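Local coordinates for glycosyl hydrolase family 2, TIM barrel domain protein (Faecalibacterium prausnitzii A2-165, PDB 6ED2) that acts as a bacterial beta-glucuronidase of glycosyl hydrolase family 2, probably cleaving the glucuronic acid from its beta-linked conjugates, at residues 215-220 / 296-301; 267-272 / 371-376; 347-352 / 617-622; 434-439 / 466-471. One frame throughout, in Å; residues are numbered along the deposited sequence.

Interaction 1. Residues 215-220 / 296-301; sequences TRYRLT and GIRTFE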
loop_
_atom_site.group_PDB
_atom_site.type_symbol
_atom_site.label_atom_id
_atom_site.label_comp_id
_atom_site.label_asym_id
_atom_site.label_seq_id
_atom_site.Cartn_x
_atom_site.Cartn_y
_atom_site.Cartn_z
ATOM N N THR A 215 18.918 42.161 -19.897
ATOM C CA THR A 215 20.310 42.090 -19.468
ATOM C C THR A 215 21.045 41.042 -20.303
ATOM O O THR A 215 20.453 40.046 -20.737
ATOM C CB THR A 215 20.455 41.734 -17.959
ATOM O OG1 THR A 215 19.746 40.519 -17.657
ATOM C CG2 THR A 215 19.942 42.862 -17.071
ATOM N N ARG A 216 22.338 41.312 -20.540
ATOM C CA ARG A 216 23.336 40.411 -21.117
ATOM C C ARG A 216 24.558 40.477 -20.223
ATOM O O ARG A 216 24.879 41.538 -19.683
ATOM C CB ARG A 216 23.804 40.810 -22.553
ATOM C CG ARG A 216 22.757 40.759 -23.639
ATOM C CD ARG A 216 23.004 41.812 -24.747
ATOM N NE ARG A 216 21.737 42.161 -25.427
ATOM C CZ ARG A 216 21.222 43.395 -25.522
ATOM N NH1 ARG A 216 21.861 44.433 -24.998
ATOM N NH2 ARG A 216 20.069 43.595 -26.147
ATOM N N TYR A 217 25.276 39.369 -20.109
ATOM C CA TYR A 217 26.373 39.296 -19.155
ATOM C C TYR A 217 27.679 38.959 -19.856
ATOM O O TYR A 217 27.706 38.245 -20.865
ATOM C CB TYR A 217 26.066 38.263 -18.043
ATOM C CG TYR A 217 24.767 38.605 -17.339
ATOM C CD1 TYR A 217 24.762 39.407 -16.204
ATOM C CD2 TYR A 217 23.551 38.195 -17.857
ATOM C CE1 TYR A 217 23.588 39.748 -15.579
ATOM C CE2 TYR A 217 22.363 38.543 -17.245
ATOM C CZ TYR A 217 22.393 39.309 -16.098
ATOM O OH TYR A 217 21.219 39.658 -15.490
ATOM N N ARG A 218 28.762 39.483 -19.291
ATOM C CA ARG A 218 30.099 39.303 -19.827
ATOM C C ARG A 218 31.067 39.283 -18.652
ATOM O O ARG A 218 31.026 40.173 -17.791
ATOM C CB ARG A 218 30.416 40.436 -20.809
ATOM C CG ARG A 218 31.813 40.469 -21.369
ATOM C CD ARG A 218 31.903 41.539 -22.485
ATOM N NE ARG A 218 31.364 42.837 -22.053
ATOM C CZ ARG A 218 30.248 43.406 -22.521
ATOM N NH1 ARG A 218 29.848 44.590 -22.050
ATOM N NH2 ARG A 218 29.534 42.807 -23.469
ATOM N N LEU A 219 31.913 38.260 -18.600
ATOM C CA LEU A 219 32.937 38.174 -17.570
ATOM C C LEU A 219 34.224 38.831 -18.057
ATOM O O LEU A 219 34.594 38.703 -19.227
ATOM C CB LEU A 219 33.189 36.713 -17.189
ATOM C CG LEU A 219 31.936 35.891 -16.867
ATOM C CD1 LEU A 219 32.310 34.519 -16.325
ATOM C CD2 LEU A 219 31.014 36.622 -15.900
ATOM N N THR A 220 34.893 39.550 -17.163
ATOM C CA THR A 220 36.133 40.254 -17.483
ATOM C C THR A 220 37.222 39.807 -16.517
ATOM O O THR A 220 36.984 38.997 -15.622
ATOM C CB THR A 220 35.938 41.773 -17.436
ATOM O OG1 THR A 220 35.697 42.184 -16.087
ATOM C CG2 THR A 220 34.753 42.183 -18.303
ATOM N N GLY A 296 21.215 37.679 -11.362
ATOM C CA GLY A 296 22.446 36.949 -11.126
ATOM C C GLY A 296 23.385 37.164 -12.294
ATOM O O GLY A 296 22.950 37.223 -13.446
ATOM N N ILE A 297 24.668 37.297 -11.986
ATOM C CA ILE A 297 25.695 37.543 -12.987
ATOM C C ILE A 297 26.264 36.191 -13.403
ATOM O O ILE A 297 27.010 35.557 -12.649
ATOM C CB ILE A 297 26.790 38.475 -12.451
ATOM C CG1 ILE A 297 26.182 39.815 -12.025
ATOM C CG2 ILE A 297 27.849 38.710 -13.508
ATOM C CD1 ILE A 297 27.230 40.806 -11.537
ATOM N N ARG A 298 25.901 35.745 -14.599
ATOM C CA ARG A 298 26.374 34.466 -15.102
ATOM C C ARG A 298 26.244 34.455 -16.619
ATOM O O ARG A 298 25.316 35.052 -17.178
ATOM C CB ARG A 298 25.589 33.297 -14.490
ATOM C CG ARG A 298 24.108 33.282 -14.870
ATOM C CD ARG A 298 23.837 32.376 -16.061
ATOM N NE ARG A 298 22.451 32.403 -16.542
ATOM C CZ ARG A 298 22.001 33.234 -17.478
ATOM N NH1 ARG A 298 22.828 34.130 -18.009
ATOM N NH2 ARG A 298 20.726 33.183 -17.869
ATOM N N THR A 299 27.156 33.733 -17.270
ATOM C CA THR A 299 27.090 33.478 -18.703
ATOM C C THR A 299 26.779 32.008 -18.965
ATOM O O THR A 299 27.180 31.122 -18.199
ATOM C CB THR A 299 28.399 33.836 -19.409
ATOM O OG1 THR A 299 29.440 32.948 -18.970
ATOM C CG2 THR A 299 28.787 35.283 -19.134
ATOM N N PHE A 300 26.054 31.751 -20.049
ATOM C CA PHE A 300 25.746 30.372 -20.396
ATOM C C PHE A 300 25.678 30.217 -21.910
ATOM O O PHE A 300 24.966 30.970 -22.579
ATOM C CB PHE A 300 24.435 29.929 -19.753
ATOM C CG PHE A 300 24.115 28.486 -19.980
ATOM C CD1 PHE A 300 24.544 27.522 -19.088
ATOM C CD2 PHE A 300 23.388 28.091 -21.089
ATOM C CE1 PHE A 300 24.241 26.171 -19.296
ATOM C CE2 PHE A 300 23.090 26.756 -21.305
ATOM C CZ PHE A 300 23.518 25.794 -20.402
ATOM N N GLU A 301 26.399 29.225 -22.438
ATOM C CA GLU A 301 26.467 29.000 -23.878
ATOM C C GLU A 301 27.004 27.602 -24.149
ATOM O O GLU A 301 27.719 27.018 -23.329
ATOM C CB GLU A 301 27.359 30.038 -24.561
ATOM C CG GLU A 301 28.801 29.971 -24.083
ATOM C CD GLU A 301 29.719 30.942 -24.835
ATOM O OE1 GLU A 301 30.911 31.023 -24.471
ATOM O OE2 GLU A 301 29.253 31.615 -25.789
HETATM O O HOH W 1 19.859 37.602 -13.996
#
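Y217 and T299 mark the closest approach of the two backbones, their CA atoms 5.9 Å apart. Here strand 210-219 passes the link that leaves strand 286-295 and runs into strand 300-303; the strand end and the link meet through side chains, without beta pairing. Y217 does most of the work. With CG opposite its own carbonyl carbon (chi1 -57°), its ring lies along the link, and G296 O sits over one ring face, 3.4 Å from Y217 CE1. Farther back, Y217 CB rests 3.4 Å from R298 O. The phenol oxygen reaches water 1, with Y217 OH 2.9 Å from it, and that water accepts the N-H of G296 at 3.0 Å, bridging the two segments. Replacing Y217 by an alanine would probably cost the water its phenol partner and take the ring from over G296 O, opening a gap beside I297. At the other end, T299 CG2 is the methyl that does the touching: it sits 3.6 Å from Y217 O and 3.9 Å from L219 CG. The R298 guanidinium stands nearly perpendicular to the tyrosine ring, with planes 81° apart, but its main hydrogen bonds go to P431 O and Q466. This is the seam between the immunoglobulin-like beta-sandwich domain of a family 2 glycosidase and the start of its TIM barrel.

Interaction 2. Residues 267-272 / 371-376; sequences WNVHAA and GFLIID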
loop_
_atom_site.group_PDB
_atom_site.type_symbol
_atom_site.label_atom_id
_atom_site.label_comp_id
_atom_site.label_asym_id
_atom_site.label_seq_id
_atom_site.Cartn_x
_atom_site.Cartn_y
_atom_site.Cartn_z
ATOM N N TRP A 267 26.882 34.150 -10.121
ATOM C CA TRP A 267 25.845 33.164 -9.876
ATOM C C TRP A 267 26.286 31.813 -10.432
ATOM O O TRP A 267 26.704 31.717 -11.588
ATOM C CB TRP A 267 24.554 33.647 -10.533
ATOM C CG TRP A 267 23.325 32.869 -10.256
ATOM C CD1 TRP A 267 22.305 33.208 -9.396
ATOM C CD2 TRP A 267 22.921 31.655 -10.900
ATOM N NE1 TRP A 267 21.303 32.259 -9.451
ATOM C CE2 TRP A 267 21.661 31.294 -10.363
ATOM C CE3 TRP A 267 23.508 30.828 -11.867
ATOM C CZ2 TRP A 267 20.986 30.144 -10.763
ATOM C CZ3 TRP A 267 22.833 29.690 -12.269
ATOM C CH2 TRP A 267 21.583 29.357 -11.721
ATOM N N ASN A 268 26.201 30.771 -9.608
ATOM C CA ASN A 268 26.692 29.450 -9.971
ATOM C C ASN A 268 25.717 28.365 -9.532
ATOM O O ASN A 268 24.893 28.570 -8.638
ATOM C CB ASN A 268 28.056 29.190 -9.344
ATOM C CG ASN A 268 29.154 29.239 -10.356
ATOM O OD1 ASN A 268 29.187 28.424 -11.299
ATOM N ND2 ASN A 268 30.055 30.205 -10.198
ATOM N N VAL A 269 25.844 27.191 -10.162
ATOM C CA VAL A 269 25.017 26.045 -9.807
ATOM C C VAL A 269 25.191 25.733 -8.329
ATOM O O VAL A 269 26.318 25.586 -7.843
ATOM C CB VAL A 269 25.388 24.827 -10.671
ATOM C CG1 VAL A 269 25.017 23.524 -9.954
ATOM C CG2 VAL A 269 24.682 24.891 -11.981
ATOM N N HIS A 270 24.076 25.649 -7.602
ATOM C CA HIS A 270 24.064 25.400 -6.162
ATOM C C HIS A 270 24.868 26.434 -5.375
ATOM O O HIS A 270 25.159 26.228 -4.195
ATOM C CB HIS A 270 24.564 23.984 -5.830
ATOM C CG HIS A 270 23.724 22.887 -6.420
ATOM N ND1 HIS A 270 24.263 21.708 -6.890
ATOM C CD2 HIS A 270 22.388 22.793 -6.621
ATOM C CE1 HIS A 270 23.296 20.934 -7.347
ATOM N NE2 HIS A 270 22.148 21.566 -7.192
ATOM N N ALA A 271 25.229 27.549 -5.996
ATOM C CA ALA A 271 26.009 28.588 -5.349
ATOM C C ALA A 271 25.530 29.929 -5.901
ATOM O O ALA A 271 26.274 30.706 -6.484
ATOM C CB ALA A 271 27.507 28.384 -5.576
ATOM N N ALA A 272 24.245 30.193 -5.735
ATOM C CA ALA A 272 23.667 31.385 -6.325
ATOM C C ALA A 272 24.198 32.629 -5.630
ATOM O O ALA A 272 24.563 32.599 -4.456
ATOM C CB ALA A 272 22.145 31.346 -6.225
ATOM N N GLY A 371 20.232 28.423 -7.019
ATOM C CA GLY A 371 21.227 28.070 -8.018
ATOM C C GLY A 371 20.884 26.823 -8.807
ATOM O O GLY A 371 21.703 25.907 -8.918
ATOM N N PHE A 372 19.669 26.771 -9.347
ATOM C CA PHE A 372 19.220 25.680 -10.200
ATOM C C PHE A 372 19.111 26.174 -11.637
ATOM O O PHE A 372 18.804 27.341 -11.881
ATOM C CB PHE A 372 17.866 25.128 -9.740
ATOM C CG PHE A 372 17.974 24.033 -8.710
ATOM C CD1 PHE A 372 18.137 24.337 -7.369
ATOM C CD2 PHE A 372 17.914 22.700 -9.088
ATOM C CE1 PHE A 372 18.242 23.326 -6.420
ATOM C CE2 PHE A 372 18.026 21.682 -8.143
ATOM C CZ PHE A 372 18.187 21.995 -6.808
ATOM N N LEU A 373 19.393 25.283 -12.584
ATOM C CA LEU A 373 19.295 25.581 -14.005
ATOM C C LEU A 373 17.937 25.134 -14.521
ATOM O O LEU A 373 17.480 24.029 -14.215
ATOM C CB LEU A 373 20.406 24.867 -14.784
ATOM C CG LEU A 373 21.825 25.060 -14.263
ATOM C CD1 LEU A 373 22.821 24.241 -15.078
ATOM C CD2 LEU A 373 22.183 26.546 -14.304
ATOM N N ILE A 374 17.315 25.975 -15.338
ATOM C CA ILE A 374 15.980 25.724 -15.875
ATOM C C ILE A 374 16.036 25.714 -17.396
ATOM O O ILE A 374 16.562 26.653 -18.010
ATOM C CB ILE A 374 14.981 26.796 -15.407
ATOM C CG1 ILE A 374 14.794 26.729 -13.883
ATOM C CG2 ILE A 374 13.647 26.660 -16.161
ATOM C CD1 ILE A 374 13.698 27.648 -13.387
ATOM N N ILE A 375 15.450 24.682 -17.995
ATOM C CA ILE A 375 15.068 24.688 -19.398
ATOM C C ILE A 375 13.603 25.093 -19.474
ATOM O O ILE A 375 12.724 24.360 -19.018
ATOM C CB ILE A 375 15.303 23.325 -20.059
ATOM C CG1 ILE A 375 16.776 22.917 -19.906
ATOM C CG2 ILE A 375 14.899 23.384 -21.522
ATOM C CD1 ILE A 375 17.094 21.541 -20.467
ATOM N N ASP A 376 13.340 26.256 -20.066
ATOM C CA ASP A 376 12.026 26.887 -20.050
ATOM C C ASP A 376 11.247 26.445 -21.281
ATOM O O ASP A 376 11.716 26.623 -22.417
ATOM C CB ASP A 376 12.188 28.407 -20.030
ATOM C CG ASP A 376 11.032 29.137 -19.332
ATOM O OD1 ASP A 376 10.010 28.511 -18.933
ATOM O OD2 ASP A 376 11.157 30.376 -19.205
#
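H270 and G371 join a beta turn of the sandwich domain to the TIM barrel, at the point where helix 361-370 ends and the chain swings into barrel strand 373-377. The loop makes a type II turn from N268 to A271, and G371, at positive phi (68°), lies against it. One backbone bond fastens the two: the N-H of H270 points at a lone pair of G371 O in the carbonyl plane, with N and O 2.7 Å apart and the bond almost perfectly straight. A CB at G371 would be directed at the turn, and positive phi also favours glycine, so this close approach probably relies on it. W267 CZ2 is 3.4 Å from G371 CA. The edge of the same indole meets the next two residues, CH2 lying 3.4 Å from F372 O and CZ3 3.8 Å from L373 CD2. The indole N-H is used elsewhere, on D368 O in the last turn of the same helix, which helps hold the ring's rotation. V269 CG2 packs 3.7 Å from L373 CG, the two side chains crossing at about a right angle. H270 and F372 form a T-shaped pair, the imidazole edge turned to the phenyl face with planes 78° apart; NE2, which leads this approach, also hydrogen-bonds A349 O. V269 CG1 lies 3.6 Å above one face of the H270 ring, offset toward its rim.

Interaction 3. Residues 347-352 / 617-622; sequences IGANCF and KRWTTL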
loop_
_atom_site.group_PDB
_atom_site.type_symbol
_atom_site.label_atom_id
_atom_site.label_comp_id
_atom_site.label_asym_id
_atom_site.label_seq_id
_atom_site.Cartn_x
_atom_site.Cartn_y
_atom_site.Cartn_z
ATOM N N ILE A 347 18.660 15.410 -3.472
ATOM C CA ILE A 347 18.997 14.354 -4.424
ATOM C C ILE A 347 20.178 14.693 -5.330
ATOM O O ILE A 347 20.704 13.796 -6.000
ATOM C CB ILE A 347 17.745 13.994 -5.243
ATOM C CG1 ILE A 347 17.859 12.566 -5.777
ATOM C CG2 ILE A 347 17.512 15.014 -6.330
ATOM C CD1 ILE A 347 16.582 12.042 -6.365
ATOM N N GLY A 348 20.647 15.940 -5.350
ATOM C CA GLY A 348 21.788 16.299 -6.176
ATOM C C GLY A 348 21.450 16.779 -7.573
ATOM O O GLY A 348 22.349 16.859 -8.418
ATOM N N ALA A 349 20.185 17.086 -7.847
ATOM C CA ALA A 349 19.813 17.669 -9.124
ATOM C C ALA A 349 20.419 19.065 -9.265
ATOM O O ALA A 349 20.613 19.784 -8.283
ATOM C CB ALA A 349 18.285 17.720 -9.244
ATOM N N ASN A 350 20.738 19.453 -10.500
ATOM C CA ASN A 350 21.105 20.845 -10.754
ATOM C C ASN A 350 20.229 21.488 -11.822
ATOM O O ASN A 350 20.475 22.635 -12.204
ATOM C CB ASN A 350 22.590 20.967 -11.128
ATOM C CG ASN A 350 22.950 20.212 -12.419
ATOM O OD1 ASN A 350 22.094 19.959 -13.274
ATOM N ND2 ASN A 350 24.224 19.849 -12.555
ATOM N N CYS A 351 19.184 20.804 -12.281
ATOM C CA CYS A 351 18.503 21.266 -13.481
ATOM C C CYS A 351 17.106 20.673 -13.550
ATOM O O CYS A 351 16.894 19.522 -13.168
ATOM C CB CYS A 351 19.303 20.874 -14.740
ATOM S SG CYS A 351 18.532 21.410 -16.298
ATOM N N PHE A 352 16.156 21.452 -14.071
ATOM C CA PHE A 352 14.879 20.852 -14.461
ATOM C C PHE A 352 14.289 21.588 -15.652
ATOM O O PHE A 352 14.620 22.741 -15.927
ATOM C CB PHE A 352 13.846 20.817 -13.310
ATOM C CG PHE A 352 13.490 22.175 -12.739
ATOM C CD1 PHE A 352 12.455 22.924 -13.271
ATOM C CD2 PHE A 352 14.167 22.675 -11.635
ATOM C CE1 PHE A 352 12.110 24.164 -12.717
ATOM C CE2 PHE A 352 13.825 23.911 -11.081
ATOM C CZ PHE A 352 12.802 24.657 -11.634
ATOM N N LYS A 617 22.757 8.862 -5.001
ATOM C CA LYS A 617 24.124 8.364 -5.016
ATOM C C LYS A 617 24.813 8.706 -6.330
ATOM O O LYS A 617 25.969 9.143 -6.339
ATOM C CB LYS A 617 24.146 6.857 -4.768
ATOM C CG LYS A 617 25.556 6.263 -4.906
ATOM C CD LYS A 617 25.619 4.811 -4.406
ATOM C CE LYS A 617 26.878 4.066 -4.877
ATOM N NZ LYS A 617 26.687 2.572 -4.841
ATOM N N ARG A 618 24.115 8.527 -7.453
ATOM C CA ARG A 618 24.729 8.817 -8.744
ATOM C C ARG A 618 25.000 10.311 -8.910
ATOM O O ARG A 618 26.126 10.719 -9.223
ATOM C CB ARG A 618 23.838 8.294 -9.878
ATOM C CG ARG A 618 24.335 8.652 -11.281
ATOM C CD ARG A 618 23.447 8.015 -12.359
ATOM N NE ARG A 618 23.664 8.613 -13.670
ATOM C CZ ARG A 618 24.613 8.218 -14.521
ATOM N NH1 ARG A 618 25.431 7.219 -14.195
ATOM N NH2 ARG A 618 24.745 8.821 -15.700
ATOM N N TRP A 619 23.983 11.146 -8.682
ATOM C CA TRP A 619 24.088 12.557 -9.034
ATOM C C TRP A 619 25.060 13.300 -8.130
ATOM O O TRP A 619 25.702 14.253 -8.577
ATOM C CB TRP A 619 22.709 13.210 -8.984
ATOM C CG TRP A 619 21.873 12.903 -10.186
ATOM C CD1 TRP A 619 22.285 12.302 -11.344
ATOM C CD2 TRP A 619 20.483 13.187 -10.353
ATOM N NE1 TRP A 619 21.230 12.193 -12.225
ATOM C CE2 TRP A 619 20.115 12.735 -11.639
ATOM C CE3 TRP A 619 19.507 13.783 -9.538
ATOM C CZ2 TRP A 619 18.815 12.863 -12.131
ATOM C CZ3 TRP A 619 18.223 13.899 -10.027
ATOM C CH2 TRP A 619 17.889 13.433 -11.310
ATOM N N THR A 620 25.169 12.901 -6.860
ATOM C CA THR A 620 26.139 13.509 -5.958
ATOM C C THR A 620 27.526 12.913 -6.109
ATOM O O THR A 620 28.485 13.492 -5.602
ATOM C CB THR A 620 25.697 13.371 -4.492
ATOM O OG1 THR A 620 25.702 11.990 -4.119
ATOM C CG2 THR A 620 24.297 13.971 -4.277
ATOM N N THR A 621 27.651 11.778 -6.789
ATOM C CA THR A 621 28.956 11.205 -7.086
ATOM C C THR A 621 29.530 11.722 -8.403
ATOM O O THR A 621 30.735 11.980 -8.487
ATOM C CB THR A 621 28.856 9.675 -7.118
ATOM O OG1 THR A 621 28.552 9.202 -5.802
ATOM C CG2 THR A 621 30.159 9.052 -7.581
ATOM N N LEU A 622 28.700 11.885 -9.434
ATOM C CA LEU A 622 29.191 12.446 -10.692
ATOM C C LEU A 622 29.725 13.860 -10.464
ATOM O O LEU A 622 29.026 14.693 -9.862
ATOM C CB LEU A 622 28.086 12.487 -11.743
ATOM C CG LEU A 622 27.498 11.157 -12.210
ATOM C CD1 LEU A 622 26.376 11.395 -13.217
ATOM C CD2 LEU A 622 28.593 10.286 -12.821
#
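G348 and T620 bring the backbones closest, CA to CA 5.2 Å, where two TIM-barrel helices, 334-347 and 610-621, end side by side. The first finishes in a Schellman motif, G348 taking positive phi before the chain turns into strand 351-353; backbone angles like these by themselves call for glycine. These helices follow strands 312-320 and 574-580, which are neighbours where the barrel closes, so the contact joins early and late parts of the barrel. W619 carries it. Its CB sits 3.6 Å from I347 O, and the ring, with CG opposite the carbonyl carbon (chi1 -78°), reaches toward the end of helix 334-347. There CZ3 rests against two aliphatic groups that lie next to each other: it is 3.9 Å from I347 CG2, which lies at the ring edge in its plane, and 3.9 Å from A349 CB. The pyrrole end is anchored by a hydrogen bond from NE1 to E577 on strand 574-580, while F319 meets the indole edge-to-face, and together they help hold its rotation. E577 also forms a salt bridge with R618, so one carboxylate ties down two successive residues of the helix. T620 packs on the more exposed side, where its CG2 comes within 3.9 Å of G348 CA.

Interaction 4. Residues 434-439 / 466-471; sequences IAWSLL and QKRPRT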
loop_
_atom_site.group_PDB
_atom_site.type_symbol
_atom_site.label_atom_id
_atom_site.label_comp_id
_atom_site.label_asym_id
_atom_site.label_seq_id
_atom_site.Cartn_x
_atom_site.Cartn_y
_atom_site.Cartn_z
ATOM N N ILE A 434 18.418 28.981 -18.600
ATOM C CA ILE A 434 19.582 28.855 -19.477
ATOM C C ILE A 434 19.252 28.283 -20.853
ATOM O O ILE A 434 20.149 28.190 -21.695
ATOM C CB ILE A 434 20.707 28.026 -18.815
ATOM C CG1 ILE A 434 20.181 26.732 -18.187
ATOM C CG2 ILE A 434 21.422 28.838 -17.750
ATOM C CD1 ILE A 434 20.060 25.571 -19.150
ATOM N N ALA A 435 18.007 27.902 -21.122
ATOM C CA ALA A 435 17.686 27.313 -22.420
ATOM C C ALA A 435 16.185 27.359 -22.632
ATOM O O ALA A 435 15.409 27.444 -21.674
ATOM C CB ALA A 435 18.189 25.869 -22.537
ATOM N N TRP A 436 15.791 27.286 -23.905
ATOM C CA TRP A 436 14.396 27.333 -24.334
ATOM C C TRP A 436 14.038 26.023 -25.012
ATOM O O TRP A 436 14.747 25.580 -25.917
ATOM C CB TRP A 436 14.141 28.482 -25.326
ATOM C CG TRP A 436 14.724 29.798 -24.902
ATOM C CD1 TRP A 436 15.793 30.448 -25.456
ATOM C CD2 TRP A 436 14.281 30.613 -23.811
ATOM N NE1 TRP A 436 16.023 31.634 -24.795
ATOM C CE2 TRP A 436 15.105 31.758 -23.780
ATOM C CE3 TRP A 436 13.248 30.498 -22.871
ATOM C CZ2 TRP A 436 14.943 32.771 -22.829
ATOM C CZ3 TRP A 436 13.083 31.520 -21.932
ATOM C CH2 TRP A 436 13.930 32.627 -21.917
ATOM N N SER A 437 12.938 25.410 -24.599
ATOM C CA SER A 437 12.422 24.231 -25.278
ATOM C C SER A 437 11.154 24.641 -26.008
ATOM O O SER A 437 10.208 25.115 -25.380
ATOM C CB SER A 437 12.164 23.092 -24.292
ATOM O OG SER A 437 11.422 22.067 -24.928
ATOM N N LEU A 438 11.131 24.463 -27.330
ATOM C CA LEU A 438 10.110 25.106 -28.149
ATOM C C LEU A 438 8.921 24.206 -28.456
ATOM O O LEU A 438 7.863 24.717 -28.843
ATOM C CB LEU A 438 10.727 25.596 -29.464
ATOM C CG LEU A 438 11.404 26.975 -29.521
ATOM C CD1 LEU A 438 12.256 27.270 -28.336
ATOM C CD2 LEU A 438 12.243 27.109 -30.780
ATOM N N LEU A 439 9.075 22.888 -28.310
ATOM C CA LEU A 439 8.014 21.915 -28.537
ATOM C C LEU A 439 8.329 20.683 -27.707
ATOM O O LEU A 439 9.499 20.392 -27.439
ATOM C CB LEU A 439 7.871 21.503 -30.015
ATOM C CG LEU A 439 7.826 22.519 -31.160
ATOM C CD1 LEU A 439 9.215 22.746 -31.699
ATOM C CD2 LEU A 439 6.895 22.046 -32.269
ATOM N N GLN A 466 20.207 37.205 -24.625
ATOM C CA GLN A 466 21.347 36.398 -24.209
ATOM C C GLN A 466 21.636 35.250 -25.159
ATOM O O GLN A 466 22.645 34.563 -24.974
ATOM C CB GLN A 466 21.123 35.845 -22.794
ATOM C CG GLN A 466 21.013 36.930 -21.735
ATOM C CD GLN A 466 20.698 36.371 -20.353
ATOM O OE1 GLN A 466 21.067 35.242 -20.016
ATOM N NE2 GLN A 466 20.021 37.166 -19.546
ATOM N N LYS A 467 20.772 35.018 -26.152
ATOM C CA LYS A 467 21.034 34.026 -27.195
ATOM C C LYS A 467 21.292 32.650 -26.576
ATOM O O LYS A 467 22.256 31.957 -26.909
ATOM C CB LYS A 467 22.203 34.480 -28.083
ATOM C CG LYS A 467 21.954 35.846 -28.771
ATOM C CD LYS A 467 20.974 35.689 -29.947
ATOM C CE LYS A 467 20.623 37.022 -30.649
ATOM N NZ LYS A 467 19.355 37.641 -30.127
ATOM N N ARG A 468 20.420 32.270 -25.644
ATOM C CA ARG A 468 20.539 30.990 -24.971
ATOM C C ARG A 468 20.137 29.861 -25.915
ATOM O O ARG A 468 19.285 30.050 -26.792
ATOM C CB ARG A 468 19.657 30.958 -23.722
ATOM C CG ARG A 468 20.348 31.480 -22.484
ATOM C CD ARG A 468 19.337 31.908 -21.439
ATOM N NE ARG A 468 18.647 33.132 -21.831
ATOM C CZ ARG A 468 18.102 33.989 -20.968
ATOM N NH1 ARG A 468 18.124 33.740 -19.651
ATOM N NH2 ARG A 468 17.528 35.095 -21.426
ATOM N N PRO A 469 20.701 28.670 -25.726
ATOM C CA PRO A 469 20.462 27.565 -26.675
ATOM C C PRO A 469 18.998 27.151 -26.748
ATOM O O PRO A 469 18.248 27.262 -25.771
ATOM C CB PRO A 469 21.330 26.428 -26.120
ATOM C CG PRO A 469 21.624 26.814 -24.691
ATOM C CD PRO A 469 21.665 28.312 -24.675
ATOM N N ARG A 470 18.591 26.683 -27.937
ATOM C CA ARG A 470 17.215 26.272 -28.206
ATOM C C ARG A 470 17.149 24.776 -28.483
ATOM O O ARG A 470 18.055 24.211 -29.107
ATOM C CB ARG A 470 16.617 27.025 -29.397
ATOM C CG ARG A 470 16.751 28.545 -29.332
ATOM C CD ARG A 470 16.831 29.126 -30.749
ATOM N NE ARG A 470 18.033 28.632 -31.420
ATOM C CZ ARG A 470 18.298 28.780 -32.713
ATOM N NH1 ARG A 470 17.438 29.411 -33.495
ATOM N NH2 ARG A 470 19.427 28.299 -33.217
ATOM N N THR A 471 16.071 24.140 -28.020
ATOM C CA THR A 471 15.884 22.705 -28.168
ATOM C C THR A 471 14.395 22.427 -28.308
ATOM O O THR A 471 13.563 23.336 -28.260
ATOM C CB THR A 471 16.489 21.921 -26.979
ATOM O OG1 THR A 471 16.615 20.529 -27.325
ATOM C CG2 THR A 471 15.601 22.037 -25.727
#
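R468 brings a face of its guanidinium to the edge of W436: CG is anti to its own carbonyl carbon (chi1 -88°), and a bend at chi3 (-71°) turns the end of the chain toward the ring. W436 CZ2 sits 3.5 Å above that face of the R468 guanidinium, and the two planes are 69° apart, so they do not stack flat. On the opposite face Q466 OE1 lies 3.3 Å above the centre of the R468 guanidinium. D464 gathers both side chains, making a salt bridge with R468 and accepting the N-H of W436, and so helps set their mutual orientation; R468 NH1 adds a hydrogen bond to V433 O. The aliphatic part of R468 runs along the strand, its CG 3.4 Å from I434 O. A leucine in place of R468 would probably take this salt bridge from D464 and leave the W436 edge and Q466 OE1 without the plate between them. Beyond this corner the backbones pair in parallel: W436 N donates to P469 O at 3.1 Å, T471 N to W436 O at 2.9 Å, and L438 N to T471 O at 2.8 Å. On the other face of the sheet from W436, T471 CG2 packs 3.9 Å from S437 CB. Strand 433-440, helix 449-463 and strand 470-474 form a beta-alpha-beta crossover, the repeating step of the TIM barrel.

The four contacts run from the sandwich domain into the barrel. Interactions 1 and 2 lie about 13 Å apart between centres and share the domain seam; their segments alternate along the chain, and a probable I297-W267 backbone bond ties them together. Interactions 2 and 3, also about 13 Å between centres, alternate too and meet through neighbouring strands 351-353 and 373-377. Strand 373-377 is also flanked by 433-440, linking interaction 2 to interaction 4, about 15 Å away between centres. Q466 connects interaction 4 back to interaction 1, reaching both R298 and T215. Interactions 1 and 3, about 24 Å apart between centres, do not touch. Interactions 1 and 2 thus tie sandwich to barrel, while 3 and 4 hold the barrel's own elements together.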